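Local coordinates for effector protein B, substrate of the Dot/Icm secretion system (Legionella drancourtii, PDB 4JVS) that probably acts, through the GAP domain that makes up this chain, as a GTPase-activating protein delivered into host cells, at residues E56-F60 / G61-K65; R261-M264 / R265-S269. All coordinates share one frame; numbering follows the deposited sequence.

Overall arrangement
Both contacts are local: contact 1 spans the loop-to-helix junction, contact 2 lies along one short helix and its end, and they lie on opposite sides of the chain's centre. Contact 1 is the start of helix 60-80 in the N-terminal subdomain of the LepB GAP domain, its centre about 19 Å from the centre of the chain. Contact 2 is on helix 261-267 of the C-terminal subdomain, its centre about 24 Å from that point. Their centres are 39 Å apart and their nearest atoms about 23 Å. The crystal also contains GDP and aluminium fluoride, a pair that mimics the transition state of GTP hydrolysis; the acetic acid close to R265 in contact 2 is probably from the crystallisation liquor.

Contact 1 of 2, residues E56-F60 / G61-K65; sequences EEVNF and GQLAK
N59 and Q62 meet at the first turn of helix 60-80, where the N59 side chain takes up a backbone N-H of the first turn. Its OD1 accepts from Q62 N at 3.2 Å, and the bond is straight at the hydrogen (160°). The donor, however, stands well above the plane of the side-chain carbonyl. CG of N59, anti to the backbone N (chi1 -178°), sits beside the carbonyl carbon, which brings OD1 to Q62 N. Two backbone bonds continue the pattern: L63 N gives to N59 O at 2.8 Å, and A64 N gives to F60 O at 2.9 Å.

This is an N-cap, with N59 as the capping residue, and a hydrophobic staple accompanies it: V58, just before the cap, reaches L63, four residues into the helix, with CG1 4.2 Å from L63 CD1. The two side chains meet at a slant. V58 CG1 also lies over one face of the F60 ring, offset toward the rim, while F60 CD1 comes within 4.4 Å of L63 CD1. Helix 156-177 packs against this apolar group, with L174 touching both F60 and L63 and I171 touching L63; L26 lies against V58.

On the exposed flank the Q62 chain, bent at chi2, runs past the N59 amide. CG of Q62 is 3.2 Å from ND2 of N59, and the two amide planes are turned 61° against each other, so the groups neither stack nor lie flat together.

Contact 2 of 2, residues R261-M264 / R265-S269; sequences RLIM and RILKS
R261 and R265 are joined by the first of four backbone bonds that run up this turn, R265 N giving to R261 O at 2.9 Å. Next come I266 N to L262 O at 3.2 Å, L267 N to I263 O at 3.0 Å, and K268 N to M264 O, the most bent of the four at 133°. At the start of the helix S227 OG is hydrogen-bonded to L262 N, and R303 NH1 is hydrogen-bonded to L267 O, further along.

These are the i to i+4 bonds of the short alpha-helix 261-267 in the C-terminal subdomain of the LepB GAP domain. Neighbouring helices cover its apolar side: I249 of helix 243-253 touches L262 and I266, and W302 of helix 292-306 touches I263, M264 and L267.

Along the first flank, L262 CD1 meets I266 CD1 at 4.0 Å. The same L262 methyl lies over one face of the R265 guanidinium, 4.5 Å from NH1. Bends at chi2 and chi3 turn the R265 chain back toward L262, and E235 and L238 of helix 235-238 touch it too. On the second flank I263 CG1 and CD1 both pack on L267 CD2, at 3.8 Å; with CG1 anti to the backbone N (chi1 -163°), CG1 and CD1 lie alongside that methyl.

Contact 1 of 2, residues E56-F60 / G61-K65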
ATOM      1  N   GLU A  56       8.120 -24.205  -0.333  1.00 49.20           N
ATOM      2  CA  GLU A  56       7.565 -24.791   0.889  1.00 49.22           C
ATOM      3  C   GLU A  56       8.369 -24.413   2.139  1.00 47.57           C
ATOM      4  O   GLU A  56       7.806 -24.219   3.214  1.00 47.93           O
ATOM      5  CB  GLU A  56       7.488 -26.320   0.756  1.00 52.43           C
ATOM      6  CG  GLU A  56       7.654 -26.852  -0.688  1.00 54.70           C
ATOM      7  CD  GLU A  56       6.466 -26.521  -1.599  1.00 58.27           C
ATOM      8  OE1 GLU A  56       6.668 -26.386  -2.828  1.00 55.55           O
ATOM      9  OE2 GLU A  56       5.328 -26.398  -1.086  1.00 58.41           O
ATOM     10  N   GLU A  57       9.685 -24.302   1.996  1.00 48.36           N
ATOM     11  CA  GLU A  57      10.547 -24.033   3.144  1.00 47.08           C
ATOM     12  C   GLU A  57      10.856 -22.545   3.333  1.00 46.70           C
ATOM     13  O   GLU A  57      11.691 -22.169   4.169  1.00 44.02           O
ATOM     14  CB  GLU A  57      11.824 -24.871   3.065  1.00 43.43           C
ATOM     15  CG  GLU A  57      11.528 -26.361   2.994  1.00 44.46           C
ATOM     16  CD  GLU A  57      12.711 -27.229   3.375  1.00 46.90           C
ATOM     17  OE1 GLU A  57      12.677 -28.437   3.041  1.00 44.93           O
ATOM     18  OE2 GLU A  57      13.660 -26.705   4.008  1.00 47.45           O
ATOM     19  N   VAL A  58      10.160 -21.709   2.565  1.00 44.96           N
ATOM     20  CA  VAL A  58      10.294 -20.265   2.679  1.00 45.81           C
ATOM     21  C   VAL A  58       9.365 -19.734   3.782  1.00 44.11           C
ATOM     22  O   VAL A  58       8.157 -19.951   3.749  1.00 49.13           O
ATOM     23  CB  VAL A  58      10.013 -19.558   1.316  1.00 45.95           C
ATOM     24  CG1 VAL A  58      10.116 -18.045   1.441  1.00 44.45           C
ATOM     25  CG2 VAL A  58      10.980 -20.050   0.257  1.00 45.54           C
ATOM     26  N   ASN A  59       9.943 -19.057   4.766  1.00 42.86           N
ATOM     27  CA  ASN A  59       9.163 -18.390   5.795  1.00 45.18           C
ATOM     28  C   ASN A  59       8.945 -16.928   5.430  1.00 43.95           C
ATOM     29  O   ASN A  59       9.852 -16.104   5.563  1.00 43.12           O
ATOM     30  CB  ASN A  59       9.866 -18.496   7.145  1.00 44.90           C
ATOM     31  CG  ASN A  59       9.069 -17.867   8.277  1.00 47.78           C
ATOM     32  OD1 ASN A  59       8.278 -16.947   8.079  1.00 49.97           O
ATOM     33  ND2 ASN A  59       9.295 -18.354   9.485  1.00 54.04           N
ATOM     34  N   PHE A  60       7.726 -16.607   5.011  1.00 40.85           N
ATOM     35  CA  PHE A  60       7.429 -15.281   4.494  1.00 40.29           C
ATOM     36  C   PHE A  60       7.625 -14.150   5.506  1.00 41.40           C
ATOM     37  O   PHE A  60       8.102 -13.073   5.139  1.00 41.25           O
ATOM     38  CB  PHE A  60       6.058 -15.252   3.823  1.00 37.39           C
ATOM     39  CG  PHE A  60       6.036 -15.963   2.508  1.00 40.81           C
ATOM     40  CD1 PHE A  60       6.600 -15.385   1.389  1.00 45.39           C
ATOM     41  CD2 PHE A  60       5.492 -17.221   2.393  1.00 41.54           C
ATOM     42  CE1 PHE A  60       6.596 -16.049   0.172  1.00 43.79           C
ATOM     43  CE2 PHE A  60       5.489 -17.883   1.187  1.00 40.84           C
ATOM     44  CZ  PHE A  60       6.046 -17.301   0.079  1.00 42.00           C
ATOM     45  N   GLY A  61       7.299 -14.409   6.770  1.00 40.42           N
ATOM     46  CA  GLY A  61       7.627 -13.498   7.858  1.00 40.20           C
ATOM     47  C   GLY A  61       9.121 -13.208   7.984  1.00 43.11           C
ATOM     48  O   GLY A  61       9.526 -12.053   8.164  1.00 45.21           O
ATOM     49  N   GLN A  62       9.954 -14.241   7.880  1.00 42.41           N
ATOM     50  CA  GLN A  62      11.402 -14.028   7.920  1.00 42.66           C
ATOM     51  C   GLN A  62      11.906 -13.357   6.638  1.00 41.52           C
ATOM     52  O   GLN A  62      12.864 -12.590   6.668  1.00 39.36           O
ATOM     53  CB  GLN A  62      12.161 -15.340   8.165  1.00 46.30           C
ATOM     54  CG  GLN A  62      11.663 -16.167   9.358  1.00 50.12           C
ATOM     55  CD  GLN A  62      11.945 -15.534  10.715  1.00 53.32           C
ATOM     56  OE1 GLN A  62      13.101 -15.267  11.065  1.00 52.86           O
ATOM     57  NE2 GLN A  62      10.886 -15.310  11.498  1.00 50.32           N
ATOM     58  N   LEU A  63      11.266 -13.652   5.510  1.00 40.63           N
ATOM     59  CA  LEU A  63      11.666 -13.042   4.257  1.00 37.65           C
ATOM     60  C   LEU A  63      11.392 -11.550   4.342  1.00 40.11           C
ATOM     61  O   LEU A  63      12.192 -10.738   3.874  1.00 38.36           O
ATOM     62  CB  LEU A  63      10.902 -13.649   3.088  1.00 41.11           C
ATOM     63  CG  LEU A  63      11.684 -13.900   1.791  1.00 37.88           C
ATOM     64  CD1 LEU A  63      10.744 -14.024   0.606  1.00 37.03           C
ATOM     65  CD2 LEU A  63      12.687 -12.818   1.556  1.00 36.33           C
ATOM     66  N   ALA A  64      10.261 -11.195   4.949  1.00 39.74           N
ATOM     67  CA  ALA A  64       9.910  -9.792   5.124  1.00 37.98           C
ATOM     68  C   ALA A  64      10.867  -9.050   6.073  1.00 38.61           C
ATOM     69  O   ALA A  64      11.307  -7.945   5.752  1.00 38.36           O
ATOM     70  CB  ALA A  64       8.464  -9.649   5.573  1.00 37.94           C
ATOM     71  N   LYS A  65      11.200  -9.638   7.222  1.00 36.93           N
ATOM     72  CA  LYS A  65      12.214  -9.027   8.095  1.00 38.25           C
ATOM     73  C   LYS A  65      13.512  -8.812   7.326  1.00 38.44           C
ATOM     74  O   LYS A  65      14.138  -7.761   7.414  1.00 39.45           O
ATOM     75  CB  LYS A  65      12.485  -9.870   9.347  1.00 37.13           C
ATOM     76  CG  LYS A  65      11.246 -10.095  10.226  1.00 42.34           C
ATOM     77  CD  LYS A  65      11.330 -11.399  11.047  1.00 45.35           C
ATOM     78  CE  LYS A  65      10.015 -11.708  11.789  1.00 47.40           C
ATOM     79  NZ  LYS A  65       9.675 -10.719  12.873  1.00 48.68           N
TER

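Contact 2 of 2, residues R261-M264 / R265-S269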
ATOM      1  N   ARG A 261      13.567  14.629  22.085  1.00 47.42           N
ATOM      2  CA  ARG A 261      13.343  16.007  22.476  1.00 45.53           C
ATOM      3  C   ARG A 261      11.983  16.455  21.948  1.00 46.02           C
ATOM      4  O   ARG A 261      11.261  17.184  22.624  1.00 49.76           O
ATOM      5  CB  ARG A 261      14.457  16.904  21.930  1.00 50.83           C
ATOM      6  CG  ARG A 261      15.146  17.736  22.992  1.00 56.35           C
ATOM      7  CD  ARG A 261      16.214  18.638  22.406  1.00 64.70           C
ATOM      8  NE  ARG A 261      17.484  17.942  22.220  1.00 69.54           N
ATOM      9  CZ  ARG A 261      18.593  18.529  21.782  1.00 70.89           C
ATOM     10  NH1 ARG A 261      18.584  19.824  21.486  1.00 68.73           N
ATOM     11  NH2 ARG A 261      19.711  17.823  21.640  1.00 70.62           N
ATOM     12  N   LEU A 262      11.629  16.007  20.745  1.00 44.69           N
ATOM     13  CA  LEU A 262      10.348  16.370  20.146  1.00 44.16           C
ATOM     14  C   LEU A 262       9.161  15.815  20.927  1.00 44.14           C
ATOM     15  O   LEU A 262       8.241  16.558  21.262  1.00 45.72           O
ATOM     16  CB  LEU A 262      10.274  15.925  18.684  1.00 43.52           C
ATOM     17  CG  LEU A 262       8.995  16.183  17.882  1.00 41.09           C
ATOM     18  CD1 LEU A 262       8.537  17.617  18.009  1.00 42.27           C
ATOM     19  CD2 LEU A 262       9.228  15.852  16.419  1.00 41.30           C
ATOM     20  N   ILE A 263       9.168  14.518  21.222  1.00 41.26           N
ATOM     21  CA  ILE A 263       8.025  13.932  21.913  1.00 41.20           C
ATOM     22  C   ILE A 263       7.919  14.438  23.346  1.00 43.04           C
ATOM     23  O   ILE A 263       6.825  14.518  23.909  1.00 41.49           O
ATOM     24  CB  ILE A 263       8.061  12.396  21.919  1.00 40.55           C
ATOM     25  CG1 ILE A 263       6.674  11.845  22.273  1.00 38.22           C
ATOM     26  CG2 ILE A 263       9.139  11.882  22.866  1.00 43.81           C
ATOM     27  CD1 ILE A 263       6.675  10.406  22.705  1.00 41.21           C
ATOM     28  N   MET A 264       9.040  14.724  23.965  1.00 44.52           N
ATOM     29  CA  MET A 264       9.080  15.323  25.278  1.00 44.32           C
ATOM     30  C   MET A 264       8.540  16.731  25.269  1.00 43.95           C
ATOM     31  O   MET A 264       7.909  17.175  26.183  1.00 41.64           O
ATOM     32  CB  MET A 264      10.481  15.265  25.835  1.00 47.58           C
ATOM     33  CG  MET A 264      10.775  14.044  26.676  1.00 46.75           C
ATOM     34  SD  MET A 264       9.297  13.274  27.243  1.00 45.92           S
ATOM     35  CE  MET A 264       9.892  11.656  27.539  1.00 48.55           C
ATOM     36  N   ARG A 265       8.816  17.432  24.200  1.00 45.32           N
ATOM     37  CA  ARG A 265       8.345  18.775  24.013  1.00 45.62           C
ATOM     38  C   ARG A 265       6.852  18.829  23.997  1.00 43.24           C
ATOM     39  O   ARG A 265       6.253  19.729  24.503  1.00 43.50           O
ATOM     40  CB  ARG A 265       8.846  19.264  22.676  1.00 42.53           C
ATOM     41  CG  ARG A 265       9.191  20.721  22.644  1.00 45.77           C
ATOM     42  CD  ARG A 265      10.462  20.949  21.879  1.00 45.36           C
ATOM     43  NE  ARG A 265      10.129  21.398  20.563  1.00 50.06           N
ATOM     44  CZ  ARG A 265      10.870  21.202  19.501  1.00 53.35           C
ATOM     45  NH1 ARG A 265      10.443  21.640  18.335  1.00 56.97           N
ATOM     46  NH2 ARG A 265      12.021  20.571  19.603  1.00 55.21           N
ATOM     47  N   ILE A 266       6.267  17.854  23.361  1.00 42.27           N
ATOM     48  CA  ILE A 266       4.830  17.753  23.169  1.00 42.56           C
ATOM     49  C   ILE A 266       4.120  17.320  24.443  1.00 40.80           C
ATOM     50  O   ILE A 266       3.103  17.894  24.824  1.00 41.85           O
ATOM     51  CB  ILE A 266       4.521  16.753  22.039  1.00 42.77           C
ATOM     52  CG1 ILE A 266       4.956  17.341  20.690  1.00 41.36           C
ATOM     53  CG2 ILE A 266       3.058  16.371  22.036  1.00 40.59           C
ATOM     54  CD1 ILE A 266       5.075  16.308  19.587  1.00 42.56           C
ATOM     55  N   LEU A 267       4.669  16.311  25.106  1.00 40.92           N
ATOM     56  CA  LEU A 267       4.062  15.774  26.314  1.00 41.51           C
ATOM     57  C   LEU A 267       4.245  16.708  27.520  1.00 41.45           C
ATOM     58  O   LEU A 267       3.493  16.661  28.480  1.00 41.44           O
ATOM     59  CB  LEU A 267       4.659  14.398  26.608  1.00 43.87           C
ATOM     60  CG  LEU A 267       4.040  13.107  26.060  1.00 40.33           C
ATOM     61  CD1 LEU A 267       3.133  13.339  24.877  1.00 39.11           C
ATOM     62  CD2 LEU A 267       5.151  12.149  25.696  1.00 40.24           C
ATOM     63  N   LYS A 268       5.253  17.564  27.449  1.00 43.86           N
ATOM     64  CA  LYS A 268       5.603  18.477  28.530  1.00 41.58           C
ATOM     65  C   LYS A 268       4.670  19.675  28.568  1.00 42.52           C
ATOM     66  O   LYS A 268       4.701  20.450  29.517  1.00 46.06           O
ATOM     67  CB  LYS A 268       7.015  19.002  28.266  1.00 43.62           C
ATOM     68  CG  LYS A 268       7.780  19.552  29.436  1.00 47.69           C
ATOM     69  CD  LYS A 268       8.904  20.452  28.930  1.00 47.79           C
ATOM     70  CE  LYS A 268       9.681  19.812  27.796  1.00 45.69           C
ATOM     71  NZ  LYS A 268      10.665  20.768  27.209  1.00 50.49           N
ATOM     72  N   SER A 269       3.880  19.817  27.525  1.00 43.77           N
ATOM     73  CA  SER A 269       3.236  21.057  27.182  1.00 41.90           C
ATOM     74  C   SER A 269       1.832  21.353  27.571  1.00 47.18           C
ATOM     75  O   SER A 269       1.352  22.374  27.215  1.00 53.64           O
ATOM     76  CB  SER A 269       3.336  21.302  25.713  1.00 43.74           C
ATOM     77  OG  SER A 269       2.727  22.512  25.389  1.00 41.43           O
TER